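Local coordinates for protein hydrogenase maturation protease HycI (Thermococcus kodakarensis KOD1, PDB 5ZBY) that probably acts as an endopeptidase that matures [NiFe] hydrogenase by cleaving the C-terminal end of its precursor, at residues F29-L40 and K141-A152; M54-I62 and L103-I112. All blocks are in the same frame, centred on the assembly; numbering follows the deposited sequence.

In the fold
Two helix pairs cover one mixed beta-sheet from opposite sides, as in other alpha/beta sandwiches. Contact 1 joins helix 29-40 to helix 138-156, the last of the chain; contact 2 joins the turn and helix start of 54-62 to helix 105-116. Along the chain both segments of contact 2 fall between those of contact 1. The contact centres lie about 21 Å apart on opposite sides of the chain's centre, and their nearest atoms stay about 8 Å apart, so the two never touch. What they share is the sheet: strands 69-75 and 119-125 receive side chains from both, which builds a hydrophobic core on each face of a single domain.

Contact 1 of 2, residues F29-L40 and K141-A152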
loop_
_atom_site.group_PDB
_atom_site.type_symbol
_atom_site.label_atom_id
_atom_site.label_comp_id
_atom_site.label_asym_id
_atom_site.label_seq_id
_atom_site.Cartn_x
_atom_site.Cartn_y
_atom_site.Cartn_z
ATOM N N PHE A 29 -6.250 4.968 -5.928
ATOM C CA PHE A 29 -4.922 5.396 -5.430
ATOM C C PHE A 29 -3.840 4.295 -5.379
ATOM O O PHE A 29 -2.778 4.456 -5.979
ATOM C CB PHE A 29 -5.059 5.996 -4.036
ATOM C CG PHE A 29 -3.749 6.403 -3.441
ATOM C CD1 PHE A 29 -3.112 7.542 -3.871
ATOM C CD2 PHE A 29 -3.183 5.642 -2.442
ATOM C CE1 PHE A 29 -1.868 7.913 -3.335
ATOM C CE2 PHE A 29 -1.953 6.010 -1.893
ATOM C CZ PHE A 29 -1.306 7.166 -2.350
ATOM N N GLY A 30 -4.122 3.196 -4.686
ATOM C CA GLY A 30 -3.094 2.187 -4.429
ATOM C C GLY A 30 -2.649 1.518 -5.715
ATOM O O GLY A 30 -1.461 1.224 -5.890
ATOM N N VAL A 31 -3.595 1.271 -6.626
ATOM C CA VAL A 31 -3.220 0.612 -7.885
ATOM C C VAL A 31 -2.471 1.589 -8.783
ATOM O O VAL A 31 -1.500 1.175 -9.467
ATOM C CB VAL A 31 -4.431 -0.013 -8.598
ATOM C CG1 VAL A 31 -5.057 -1.015 -7.668
ATOM C CG2 VAL A 31 -5.421 1.018 -9.013
ATOM N N LEU A 32 -2.789 2.878 -8.672
ATOM C CA LEU A 32 -2.026 3.874 -9.425
ATOM C C LEU A 32 -0.586 3.819 -8.956
ATOM O O LEU A 32 0.359 3.818 -9.785
ATOM C CB LEU A 32 -2.620 5.276 -9.238
ATOM C CG LEU A 32 -3.985 5.499 -9.915
ATOM C CD1 LEU A 32 -4.559 6.843 -9.559
ATOM C CD2 LEU A 32 -3.843 5.368 -11.409
ATOM N N VAL A 33 -0.406 3.726 -7.635
ATOM C CA VAL A 33 0.958 3.750 -7.102
ATOM C C VAL A 33 1.717 2.526 -7.583
ATOM O O VAL A 33 2.857 2.652 -8.075
ATOM C CB VAL A 33 0.969 3.822 -5.575
ATOM C CG1 VAL A 33 2.406 3.658 -5.051
ATOM C CG2 VAL A 33 0.447 5.180 -5.116
ATOM N N ALA A 34 1.057 1.366 -7.506
ATOM C CA ALA A 34 1.727 0.131 -7.852
ATOM C C ALA A 34 2.108 0.206 -9.324
ATOM O O ALA A 34 3.230 -0.168 -9.686
ATOM C CB ALA A 34 0.832 -1.077 -7.571
ATOM N N GLU A 35 1.197 0.698 -10.173
ATOM C CA GLU A 35 1.509 0.573 -11.600
ATOM C C GLU A 35 2.605 1.538 -11.925
ATOM O O GLU A 35 3.510 1.219 -12.720
ATOM C CB GLU A 35 0.264 0.794 -12.474
ATOM C CG GLU A 35 -0.678 -0.399 -12.373
ATOM C CD GLU A 35 -0.048 -1.680 -12.923
ATOM O OE1 GLU A 35 0.573 -1.611 -14.004
ATOM O OE2 GLU A 35 -0.137 -2.749 -12.269
ATOM N N ARG A 36 2.635 2.660 -11.226
ATOM C CA ARG A 36 3.678 3.608 -11.514
ATOM C C ARG A 36 5.007 3.072 -10.995
ATOM O O ARG A 36 6.059 3.250 -11.648
ATOM C CB ARG A 36 3.345 4.966 -10.911
ATOM C CG ARG A 36 4.433 5.989 -11.148
ATOM C CD ARG A 36 4.566 6.316 -12.639
ATOM N NE ARG A 36 5.380 7.515 -12.831
ATOM C CZ ARG A 36 6.355 7.633 -13.724
ATOM N NH1 ARG A 36 6.646 6.626 -14.541
ATOM N NH2 ARG A 36 7.033 8.767 -13.809
ATOM N N LEU A 37 4.986 2.347 -9.869
ATOM C CA LEU A 37 6.245 1.865 -9.328
ATOM C C LEU A 37 6.841 0.840 -10.287
ATOM O O LEU A 37 8.080 0.725 -10.379
ATOM C CB LEU A 37 6.081 1.242 -7.950
ATOM C CG LEU A 37 5.988 2.279 -6.824
ATOM C CD1 LEU A 37 5.537 1.591 -5.526
ATOM C CD2 LEU A 37 7.385 2.943 -6.693
ATOM N N LYS A 38 5.979 0.123 -11.008
ATOM C CA LYS A 38 6.499 -0.909 -11.927
ATOM C C LYS A 38 7.336 -0.274 -13.042
ATOM O O LYS A 38 8.229 -0.919 -13.618
ATOM C CB LYS A 38 5.348 -1.730 -12.503
ATOM C CG LYS A 38 4.783 -2.788 -11.546
ATOM C CD LYS A 38 3.554 -3.450 -12.165
ATOM C CE LYS A 38 2.786 -4.335 -11.198
ATOM N NZ LYS A 38 3.334 -5.680 -11.007
ATOM N N GLU A 39 7.076 0.998 -13.318
ATOM C CA GLU A 39 7.772 1.718 -14.381
ATOM C C GLU A 39 9.059 2.313 -13.861
ATOM O O GLU A 39 9.969 2.601 -14.634
ATOM C CB GLU A 39 6.889 2.829 -14.960
ATOM C CG GLU A 39 5.597 2.329 -15.574
ATOM C CD GLU A 39 4.688 3.429 -16.069
ATOM O OE1 GLU A 39 4.904 4.617 -15.727
ATOM O OE2 GLU A 39 3.742 3.094 -16.808
ATOM N N LEU A 40 9.142 2.476 -12.546
ATOM C CA LEU A 40 10.233 3.244 -11.948
ATOM C C LEU A 40 11.264 2.391 -11.211
ATOM O O LEU A 40 12.376 2.841 -10.948
ATOM C CB LEU A 40 9.663 4.285 -10.981
ATOM C CG LEU A 40 8.837 5.434 -11.541
ATOM C CD1 LEU A 40 8.411 6.380 -10.416
ATOM C CD2 LEU A 40 9.641 6.185 -12.586
ATOM N N LYS A 141 -4.444 11.496 -8.293
ATOM C CA LYS A 141 -3.443 11.070 -9.285
ATOM C C LYS A 141 -2.107 11.692 -8.989
ATOM O O LYS A 141 -1.052 11.015 -9.095
ATOM C CB LYS A 141 -3.866 11.432 -10.713
ATOM C CG LYS A 141 -5.056 10.651 -11.200
ATOM C CD LYS A 141 -5.469 11.096 -12.607
ATOM C CE LYS A 141 -6.716 11.931 -12.598
ATOM N NZ LYS A 141 -7.171 12.177 -13.995
ATOM N N GLU A 142 -2.120 12.965 -8.618
ATOM C CA GLU A 142 -0.863 13.656 -8.341
ATOM C C GLU A 142 -0.204 13.066 -7.081
ATOM O O GLU A 142 1.027 12.933 -7.015
ATOM C CB GLU A 142 -1.101 15.171 -8.222
ATOM C CG GLU A 142 0.154 15.970 -7.901
ATOM C CD GLU A 142 0.388 16.127 -6.411
ATOM O OE1 GLU A 142 -0.617 16.244 -5.667
ATOM O OE2 GLU A 142 1.574 16.133 -5.986
ATOM N N ARG A 143 -1.018 12.712 -6.088
ATOM C CA ARG A 143 -0.521 12.168 -4.831
ATOM C C ARG A 143 0.062 10.771 -5.093
ATOM O O ARG A 143 1.077 10.394 -4.509
ATOM C CB ARG A 143 -1.636 12.117 -3.757
ATOM C CG ARG A 143 -2.077 13.511 -3.207
ATOM C CD ARG A 143 -1.021 14.131 -2.277
ATOM N NE ARG A 143 0.042 14.750 -3.049
ATOM C CZ ARG A 143 1.135 15.287 -2.516
ATOM N NH1 ARG A 143 1.295 15.277 -1.200
ATOM N NH2 ARG A 143 2.071 15.817 -3.300
ATOM N N ALA A 144 -0.588 9.984 -5.960
ATOM C CA ALA A 144 -0.051 8.640 -6.288
ATOM C C ALA A 144 1.293 8.778 -6.980
ATOM O O ALA A 144 2.239 8.052 -6.658
ATOM C CB ALA A 144 -1.020 7.871 -7.173
ATOM N N GLU A 145 1.374 9.717 -7.920
ATOM C CA GLU A 145 2.639 9.906 -8.665
ATOM C C GLU A 145 3.728 10.361 -7.681
ATOM O O GLU A 145 4.869 9.887 -7.707
ATOM C CB GLU A 145 2.440 10.923 -9.806
ATOM C CG GLU A 145 3.680 11.236 -10.613
ATOM C CD GLU A 145 4.128 10.067 -11.484
ATOM O OE1 GLU A 145 3.275 9.240 -11.893
ATOM O OE2 GLU A 145 5.341 9.983 -11.767
ATOM N N ARG A 146 3.368 11.271 -6.790
ATOM C CA ARG A 146 4.302 11.740 -5.770
ATOM C C ARG A 146 4.797 10.624 -4.842
ATOM O O ARG A 146 6.019 10.463 -4.632
ATOM C CB ARG A 146 3.635 12.866 -4.971
ATOM C CG ARG A 146 4.478 13.411 -3.854
ATOM C CD ARG A 146 5.785 13.940 -4.395
ATOM N NE ARG A 146 6.526 14.662 -3.375
ATOM C CZ ARG A 146 7.746 15.143 -3.551
ATOM N NH1 ARG A 146 8.369 14.970 -4.714
ATOM N NH2 ARG A 146 8.344 15.794 -2.560
ATOM N N LEU A 147 3.885 9.792 -4.338
ATOM C CA LEU A 147 4.314 8.676 -3.477
ATOM C C LEU A 147 5.163 7.674 -4.247
ATOM O O LEU A 147 6.132 7.113 -3.707
ATOM C CB LEU A 147 3.101 7.958 -2.848
ATOM C CG LEU A 147 3.497 6.792 -1.929
ATOM C CD1 LEU A 147 4.320 7.228 -0.713
ATOM C CD2 LEU A 147 2.201 6.107 -1.499
ATOM N N ALA A 148 4.790 7.393 -5.497
ATOM C CA ALA A 148 5.617 6.438 -6.274
ATOM C C ALA A 148 7.002 7.006 -6.472
ATOM O O ALA A 148 7.976 6.256 -6.391
ATOM C CB ALA A 148 4.976 6.115 -7.616
ATOM N N GLU A 149 7.105 8.303 -6.739
ATOM C CA GLU A 149 8.428 8.934 -6.867
ATOM C C GLU A 149 9.238 8.895 -5.572
ATOM O O GLU A 149 10.460 8.621 -5.596
ATOM C CB GLU A 149 8.297 10.380 -7.340
ATOM C CG GLU A 149 7.806 10.531 -8.766
ATOM C CD GLU A 149 7.782 11.985 -9.221
ATOM O OE1 GLU A 149 8.239 12.860 -8.452
ATOM O OE2 GLU A 149 7.311 12.249 -10.353
ATOM N N LEU A 150 8.593 9.153 -4.446
ATOM C CA LEU A 150 9.305 9.153 -3.170
ATOM C C LEU A 150 9.824 7.751 -2.891
ATOM O O LEU A 150 10.991 7.550 -2.481
ATOM C CB LEU A 150 8.402 9.649 -2.041
ATOM C CG LEU A 150 8.004 11.122 -2.194
ATOM C CD1 LEU A 150 6.801 11.458 -1.345
ATOM C CD2 LEU A 150 9.191 12.006 -1.818
ATOM N N ILE A 151 8.969 6.763 -3.137
ATOM C CA ILE A 151 9.389 5.379 -2.882
ATOM C C ILE A 151 10.472 4.979 -3.857
ATOM O O ILE A 151 11.469 4.335 -3.446
ATOM C CB ILE A 151 8.203 4.388 -2.954
ATOM C CG1 ILE A 151 7.284 4.642 -1.754
ATOM C CG2 ILE A 151 8.727 2.926 -2.984
ATOM C CD1 ILE A 151 5.978 3.878 -1.814
ATOM N N ALA A 152 10.317 5.336 -5.130
ATOM C CA ALA A 152 11.330 4.890 -6.116
ATOM C C ALA A 152 12.690 5.504 -5.820
ATOM O O ALA A 152 13.728 4.872 -6.033
ATOM C CB ALA A 152 10.921 5.219 -7.524
HETATM O O HOH W 1 13.971 3.191 -8.232
#
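Ala144 CB packs against Leu32 CB at 3.7 Å and lies equally near Val33 CG2, where the axes of segments 29-40 and 141-152, 8.5 Å apart at their closest, cross at -43°. One turn on, Ala148 CB lies 3.6 Å from Arg36 CG and beside Leu37 CG. Leu37 CD2 also reaches Ile151 CG2. At the far end Leu40 CB packs on Ala152 CB. The Phe29 ring, swung beside its own carbonyl carbon (chi1 178°), brings CE1 within 3.5 Å of Ala144 CA and CZ within 3.8 Å of Leu147 CD2; within the same helix Val33 CG2 lies over one ring face, offset toward its rim.

The polar contact is a salt-bridge network of Arg36, Glu39 and Glu145 at the partly exposed side of the helix pair. Arg36 holds Glu145 side-on: NE at 2.7 Å and NH2 at 2.9 Å both donate to OE2 through its syn lone pair, nearly in the guanidinium plane. A bend at chi2 (66°) turns the arginine chain toward this carboxylate. NH1 binds Glu39 OE1 in addition, so the two acids together limit rotation of the guanidinium group; Leu40 CD2, from the same helix, sits over one face near its edge. A water bridges the carbonyl oxygens of Leu40 and Ala152.

Inward, Phe29, Val33 and Leu147 all touch Val73 of strand 69-75, an arrangement typical of paired helices layered on one face of an alpha/beta sandwich.

Contact 2 of 2, residues M54-I62 and L103-I112; sequences MPESYVGKI and LPLRIVASYI
Val59 and Val108 meet through their CG1 methyls, 3.9 Å apart, in a contact made almost wholly of apolar side chains. Val59 CG1 also touches Ile112 CG1 at 4.0 Å, and Val59 CG2 approaches Tyr111 CE2, the valine and tyrosine side chains crossing at about a right angle. Deeper in, Ile62 CD1 meets Ile112 CD1 at 3.9 Å. At the other end Pro55 CG lies 4.3 Å from Leu105 CD1.

Glu56 joins the apolar part to the polar one. Its CB sits against Leu103 CD2 at 3.7 Å and Val108 CG2 at 3.9 Å. The chain, with CG wedged between backbone N and carbonyl carbon (chi1 58°) and a further bend at chi2, carries the carboxylate alongside Leu103. There a water can bridge Glu56 OE1 and Leu103 O. A glycine in its place would probably open a gap beside Leu103 and Val108 and leave this water without its carboxylate partner.

No direct hydrogen bond crosses between the segments. Beneath them lies the sheet: Pro55, Leu105 and Ile112 touch Phe72 of strand 69-75, Ile62 reaches strand 14-18, and Leu105 and Ile112 extend to strand 119-125, so helices 59-64 and 105-116 pack side by side across the central strands.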
loop_
_atom_site.group_PDB
_atom_site.type_symbol
_atom_site.label_atom_id
_atom_site.label_comp_id
_atom_site.label_asym_id
_atom_site.label_seq_id
_atom_site.Cartn_x
_atom_site.Cartn_y
_atom_site.Cartn_z
ATOM N N MET A 54 -7.933 -7.592 -3.452
ATOM C CA MET A 54 -7.788 -8.914 -2.864
ATOM C C MET A 54 -6.354 -9.211 -2.457
ATOM O O MET A 54 -5.731 -10.175 -2.959
ATOM C CB MET A 54 -8.327 -9.978 -3.848
ATOM C CG MET A 54 -9.855 -9.786 -4.042
ATOM S SD MET A 54 -10.782 -11.304 -4.095
ATOM C CE MET A 54 -10.345 -11.988 -2.498
ATOM N N PRO A 55 -5.796 -8.441 -1.512
ATOM C CA PRO A 55 -4.417 -8.768 -1.097
ATOM C C PRO A 55 -4.270 -10.168 -0.527
ATOM O O PRO A 55 -3.195 -10.771 -0.668
ATOM C CB PRO A 55 -4.101 -7.720 -0.024
ATOM C CG PRO A 55 -5.466 -7.214 0.423
ATOM C CD PRO A 55 -6.327 -7.243 -0.808
ATOM N N GLU A 56 -5.345 -10.707 0.043
ATOM C CA GLU A 56 -5.312 -12.050 0.614
ATOM C C GLU A 56 -4.949 -13.083 -0.431
ATOM O O GLU A 56 -4.337 -14.105 -0.105
ATOM C CB GLU A 56 -6.673 -12.408 1.231
ATOM C CG GLU A 56 -7.828 -12.338 0.256
ATOM C CD GLU A 56 -8.622 -11.026 0.370
ATOM O OE1 GLU A 56 -8.010 -9.926 0.423
ATOM O OE2 GLU A 56 -9.872 -11.086 0.432
ATOM N N SER A 57 -5.292 -12.820 -1.689
ATOM C CA SER A 57 -4.944 -13.751 -2.782
ATOM C C SER A 57 -3.459 -13.798 -3.150
ATOM O O SER A 57 -3.051 -14.674 -3.921
ATOM C CB SER A 57 -5.719 -13.406 -4.048
ATOM O OG SER A 57 -7.130 -13.342 -3.828
ATOM N N TYR A 58 -2.658 -12.878 -2.625
ATOM C CA TYR A 58 -1.235 -12.816 -2.943
ATOM C C TYR A 58 -0.297 -13.248 -1.808
ATOM O O TYR A 58 0.913 -13.126 -1.948
ATOM C CB TYR A 58 -0.888 -11.383 -3.424
ATOM C CG TYR A 58 -1.672 -11.017 -4.668
ATOM C CD1 TYR A 58 -1.077 -11.124 -5.923
ATOM C CD2 TYR A 58 -3.013 -10.583 -4.597
ATOM C CE1 TYR A 58 -1.762 -10.843 -7.073
ATOM C CE2 TYR A 58 -3.719 -10.264 -5.767
ATOM C CZ TYR A 58 -3.112 -10.408 -7.001
ATOM O OH TYR A 58 -3.773 -10.131 -8.186
ATOM N N VAL A 59 -0.835 -13.783 -0.722
ATOM C CA VAL A 59 -0.000 -14.054 0.437
ATOM C C VAL A 59 1.068 -15.085 0.113
ATOM O O VAL A 59 2.189 -14.929 0.539
ATOM C CB VAL A 59 -0.796 -14.504 1.673
ATOM C CG1 VAL A 59 -1.664 -13.323 2.192
ATOM C CG2 VAL A 59 -1.690 -15.661 1.355
ATOM N N GLY A 60 0.728 -16.046 -0.733
ATOM C CA GLY A 60 1.703 -17.042 -1.150
ATOM C C GLY A 60 2.884 -16.417 -1.854
ATOM O O GLY A 60 4.059 -16.693 -1.496
ATOM N N LYS A 61 2.600 -15.613 -2.841
ATOM C CA LYS A 61 3.658 -15.017 -3.573
ATOM C C LYS A 61 4.411 -14.056 -2.696
ATOM O O LYS A 61 5.589 -13.983 -2.761
ATOM C CB LYS A 61 3.096 -14.248 -4.734
ATOM C CG LYS A 61 4.068 -13.929 -5.806
ATOM C CD LYS A 61 3.383 -13.491 -7.077
ATOM C CE LYS A 61 4.387 -13.191 -8.174
ATOM N NZ LYS A 61 4.507 -14.243 -9.201
ATOM N N ILE A 62 3.737 -13.365 -1.799
ATOM C CA ILE A 62 4.459 -12.470 -0.923
ATOM C C ILE A 62 5.402 -13.273 -0.029
ATOM O O ILE A 62 6.590 -12.908 0.132
ATOM C CB ILE A 62 3.477 -11.590 -0.074
ATOM C CG1 ILE A 62 2.707 -10.625 -0.994
ATOM C CG2 ILE A 62 4.252 -10.810 0.964
ATOM C CD1 ILE A 62 1.407 -10.070 -0.333
ATOM N N LEU A 103 -12.341 -9.014 4.291
ATOM C CA LEU A 103 -11.302 -9.615 5.104
ATOM C C LEU A 103 -10.393 -8.488 5.506
ATOM O O LEU A 103 -9.842 -7.821 4.665
ATOM C CB LEU A 103 -10.523 -10.646 4.313
ATOM C CG LEU A 103 -9.703 -11.649 5.104
ATOM C CD1 LEU A 103 -10.620 -12.479 5.952
ATOM C CD2 LEU A 103 -8.959 -12.561 4.173
ATOM N N PRO A 104 -10.321 -8.177 6.871
ATOM C CA PRO A 104 -9.467 -7.025 7.148
ATOM C C PRO A 104 -8.000 -7.247 6.850
ATOM O O PRO A 104 -7.495 -8.331 6.894
ATOM C CB PRO A 104 -9.706 -6.713 8.608
ATOM C CG PRO A 104 -10.126 -7.943 9.213
ATOM C CD PRO A 104 -10.983 -8.580 8.207
ATOM N N LEU A 105 -7.353 -6.155 6.528
ATOM C CA LEU A 105 -5.958 -6.152 6.212
ATOM C C LEU A 105 -5.157 -6.622 7.416
ATOM O O LEU A 105 -4.122 -7.204 7.275
ATOM C CB LEU A 105 -5.538 -4.775 5.740
ATOM C CG LEU A 105 -4.105 -4.654 5.261
ATOM C CD1 LEU A 105 -3.839 -5.530 4.067
ATOM C CD2 LEU A 105 -3.690 -3.232 4.967
ATOM N N ARG A 106 -5.638 -6.334 8.608
ATOM C CA ARG A 106 -4.955 -6.849 9.802
ATOM C C ARG A 106 -4.720 -8.362 9.777
ATOM O O ARG A 106 -3.664 -8.855 10.203
ATOM C CB ARG A 106 -5.761 -6.494 11.072
ATOM C CG ARG A 106 -5.096 -6.974 12.369
ATOM C CD ARG A 106 -5.853 -6.418 13.632
ATOM N NE ARG A 106 -7.160 -7.030 13.749
ATOM C CZ ARG A 106 -7.458 -8.083 14.511
ATOM N NH1 ARG A 106 -6.537 -8.674 15.279
ATOM N NH2 ARG A 106 -8.695 -8.548 14.506
ATOM N N ILE A 107 -5.708 -9.103 9.330
ATOM C CA ILE A 107 -5.594 -10.544 9.233
ATOM C C ILE A 107 -4.572 -10.970 8.193
ATOM O O ILE A 107 -3.727 -11.771 8.455
ATOM C CB ILE A 107 -6.922 -11.175 8.832
ATOM C CG1 ILE A 107 -8.045 -10.770 9.782
ATOM C CG2 ILE A 107 -6.794 -12.673 8.753
ATOM C CD1 ILE A 107 -7.749 -10.980 11.229
ATOM N N VAL A 108 -4.645 -10.345 7.031
ATOM C CA VAL A 108 -3.655 -10.592 5.969
ATOM C C VAL A 108 -2.236 -10.316 6.456
ATOM O O VAL A 108 -1.350 -11.151 6.307
ATOM C CB VAL A 108 -3.974 -9.747 4.717
ATOM C CG1 VAL A 108 -2.877 -9.940 3.657
ATOM C CG2 VAL A 108 -5.337 -10.144 4.163
ATOM N N ALA A 109 -2.011 -9.133 7.016
ATOM C CA ALA A 109 -0.720 -8.704 7.509
ATOM C C ALA A 109 -0.179 -9.596 8.627
ATOM O O ALA A 109 1.009 -9.881 8.668
ATOM C CB ALA A 109 -0.823 -7.208 7.999
ATOM N N SER A 110 -1.069 -10.011 9.545
ATOM C CA SER A 110 -0.664 -10.906 10.642
ATOM C C SER A 110 -0.211 -12.273 10.108
ATOM O O SER A 110 0.774 -12.832 10.573
ATOM C CB SER A 110 -1.812 -11.116 11.634
ATOM O OG SER A 110 -2.202 -9.862 12.223
ATOM N N TYR A 111 -0.976 -12.803 9.156
ATOM C CA TYR A 111 -0.535 -14.066 8.518
ATOM C C TYR A 111 0.825 -13.924 7.831
ATOM O O TYR A 111 1.740 -14.739 8.050
ATOM C CB TYR A 111 -1.589 -14.514 7.521
ATOM C CG TYR A 111 -1.199 -15.756 6.764
ATOM C CD1 TYR A 111 -1.330 -17.005 7.347
ATOM C CD2 TYR A 111 -0.708 -15.676 5.475
ATOM C CE1 TYR A 111 -0.981 -18.155 6.667
ATOM C CE2 TYR A 111 -0.344 -16.840 4.776
ATOM C CZ TYR A 111 -0.495 -18.069 5.383
ATOM O OH TYR A 111 -0.150 -19.228 4.711
ATOM N N ILE A 112 0.983 -12.893 7.001
ATOM C CA ILE A 112 2.278 -12.683 6.336
ATOM C C ILE A 112 3.456 -12.577 7.321
ATOM O O ILE A 112 4.507 -13.232 7.144
ATOM C CB ILE A 112 2.251 -11.417 5.431
ATOM C CG1 ILE A 112 1.224 -11.614 4.301
ATOM C CG2 ILE A 112 3.707 -11.105 4.954
ATOM C CD1 ILE A 112 0.875 -10.361 3.484
HETATM O O HOH W 2 -9.148 -7.908 1.622
#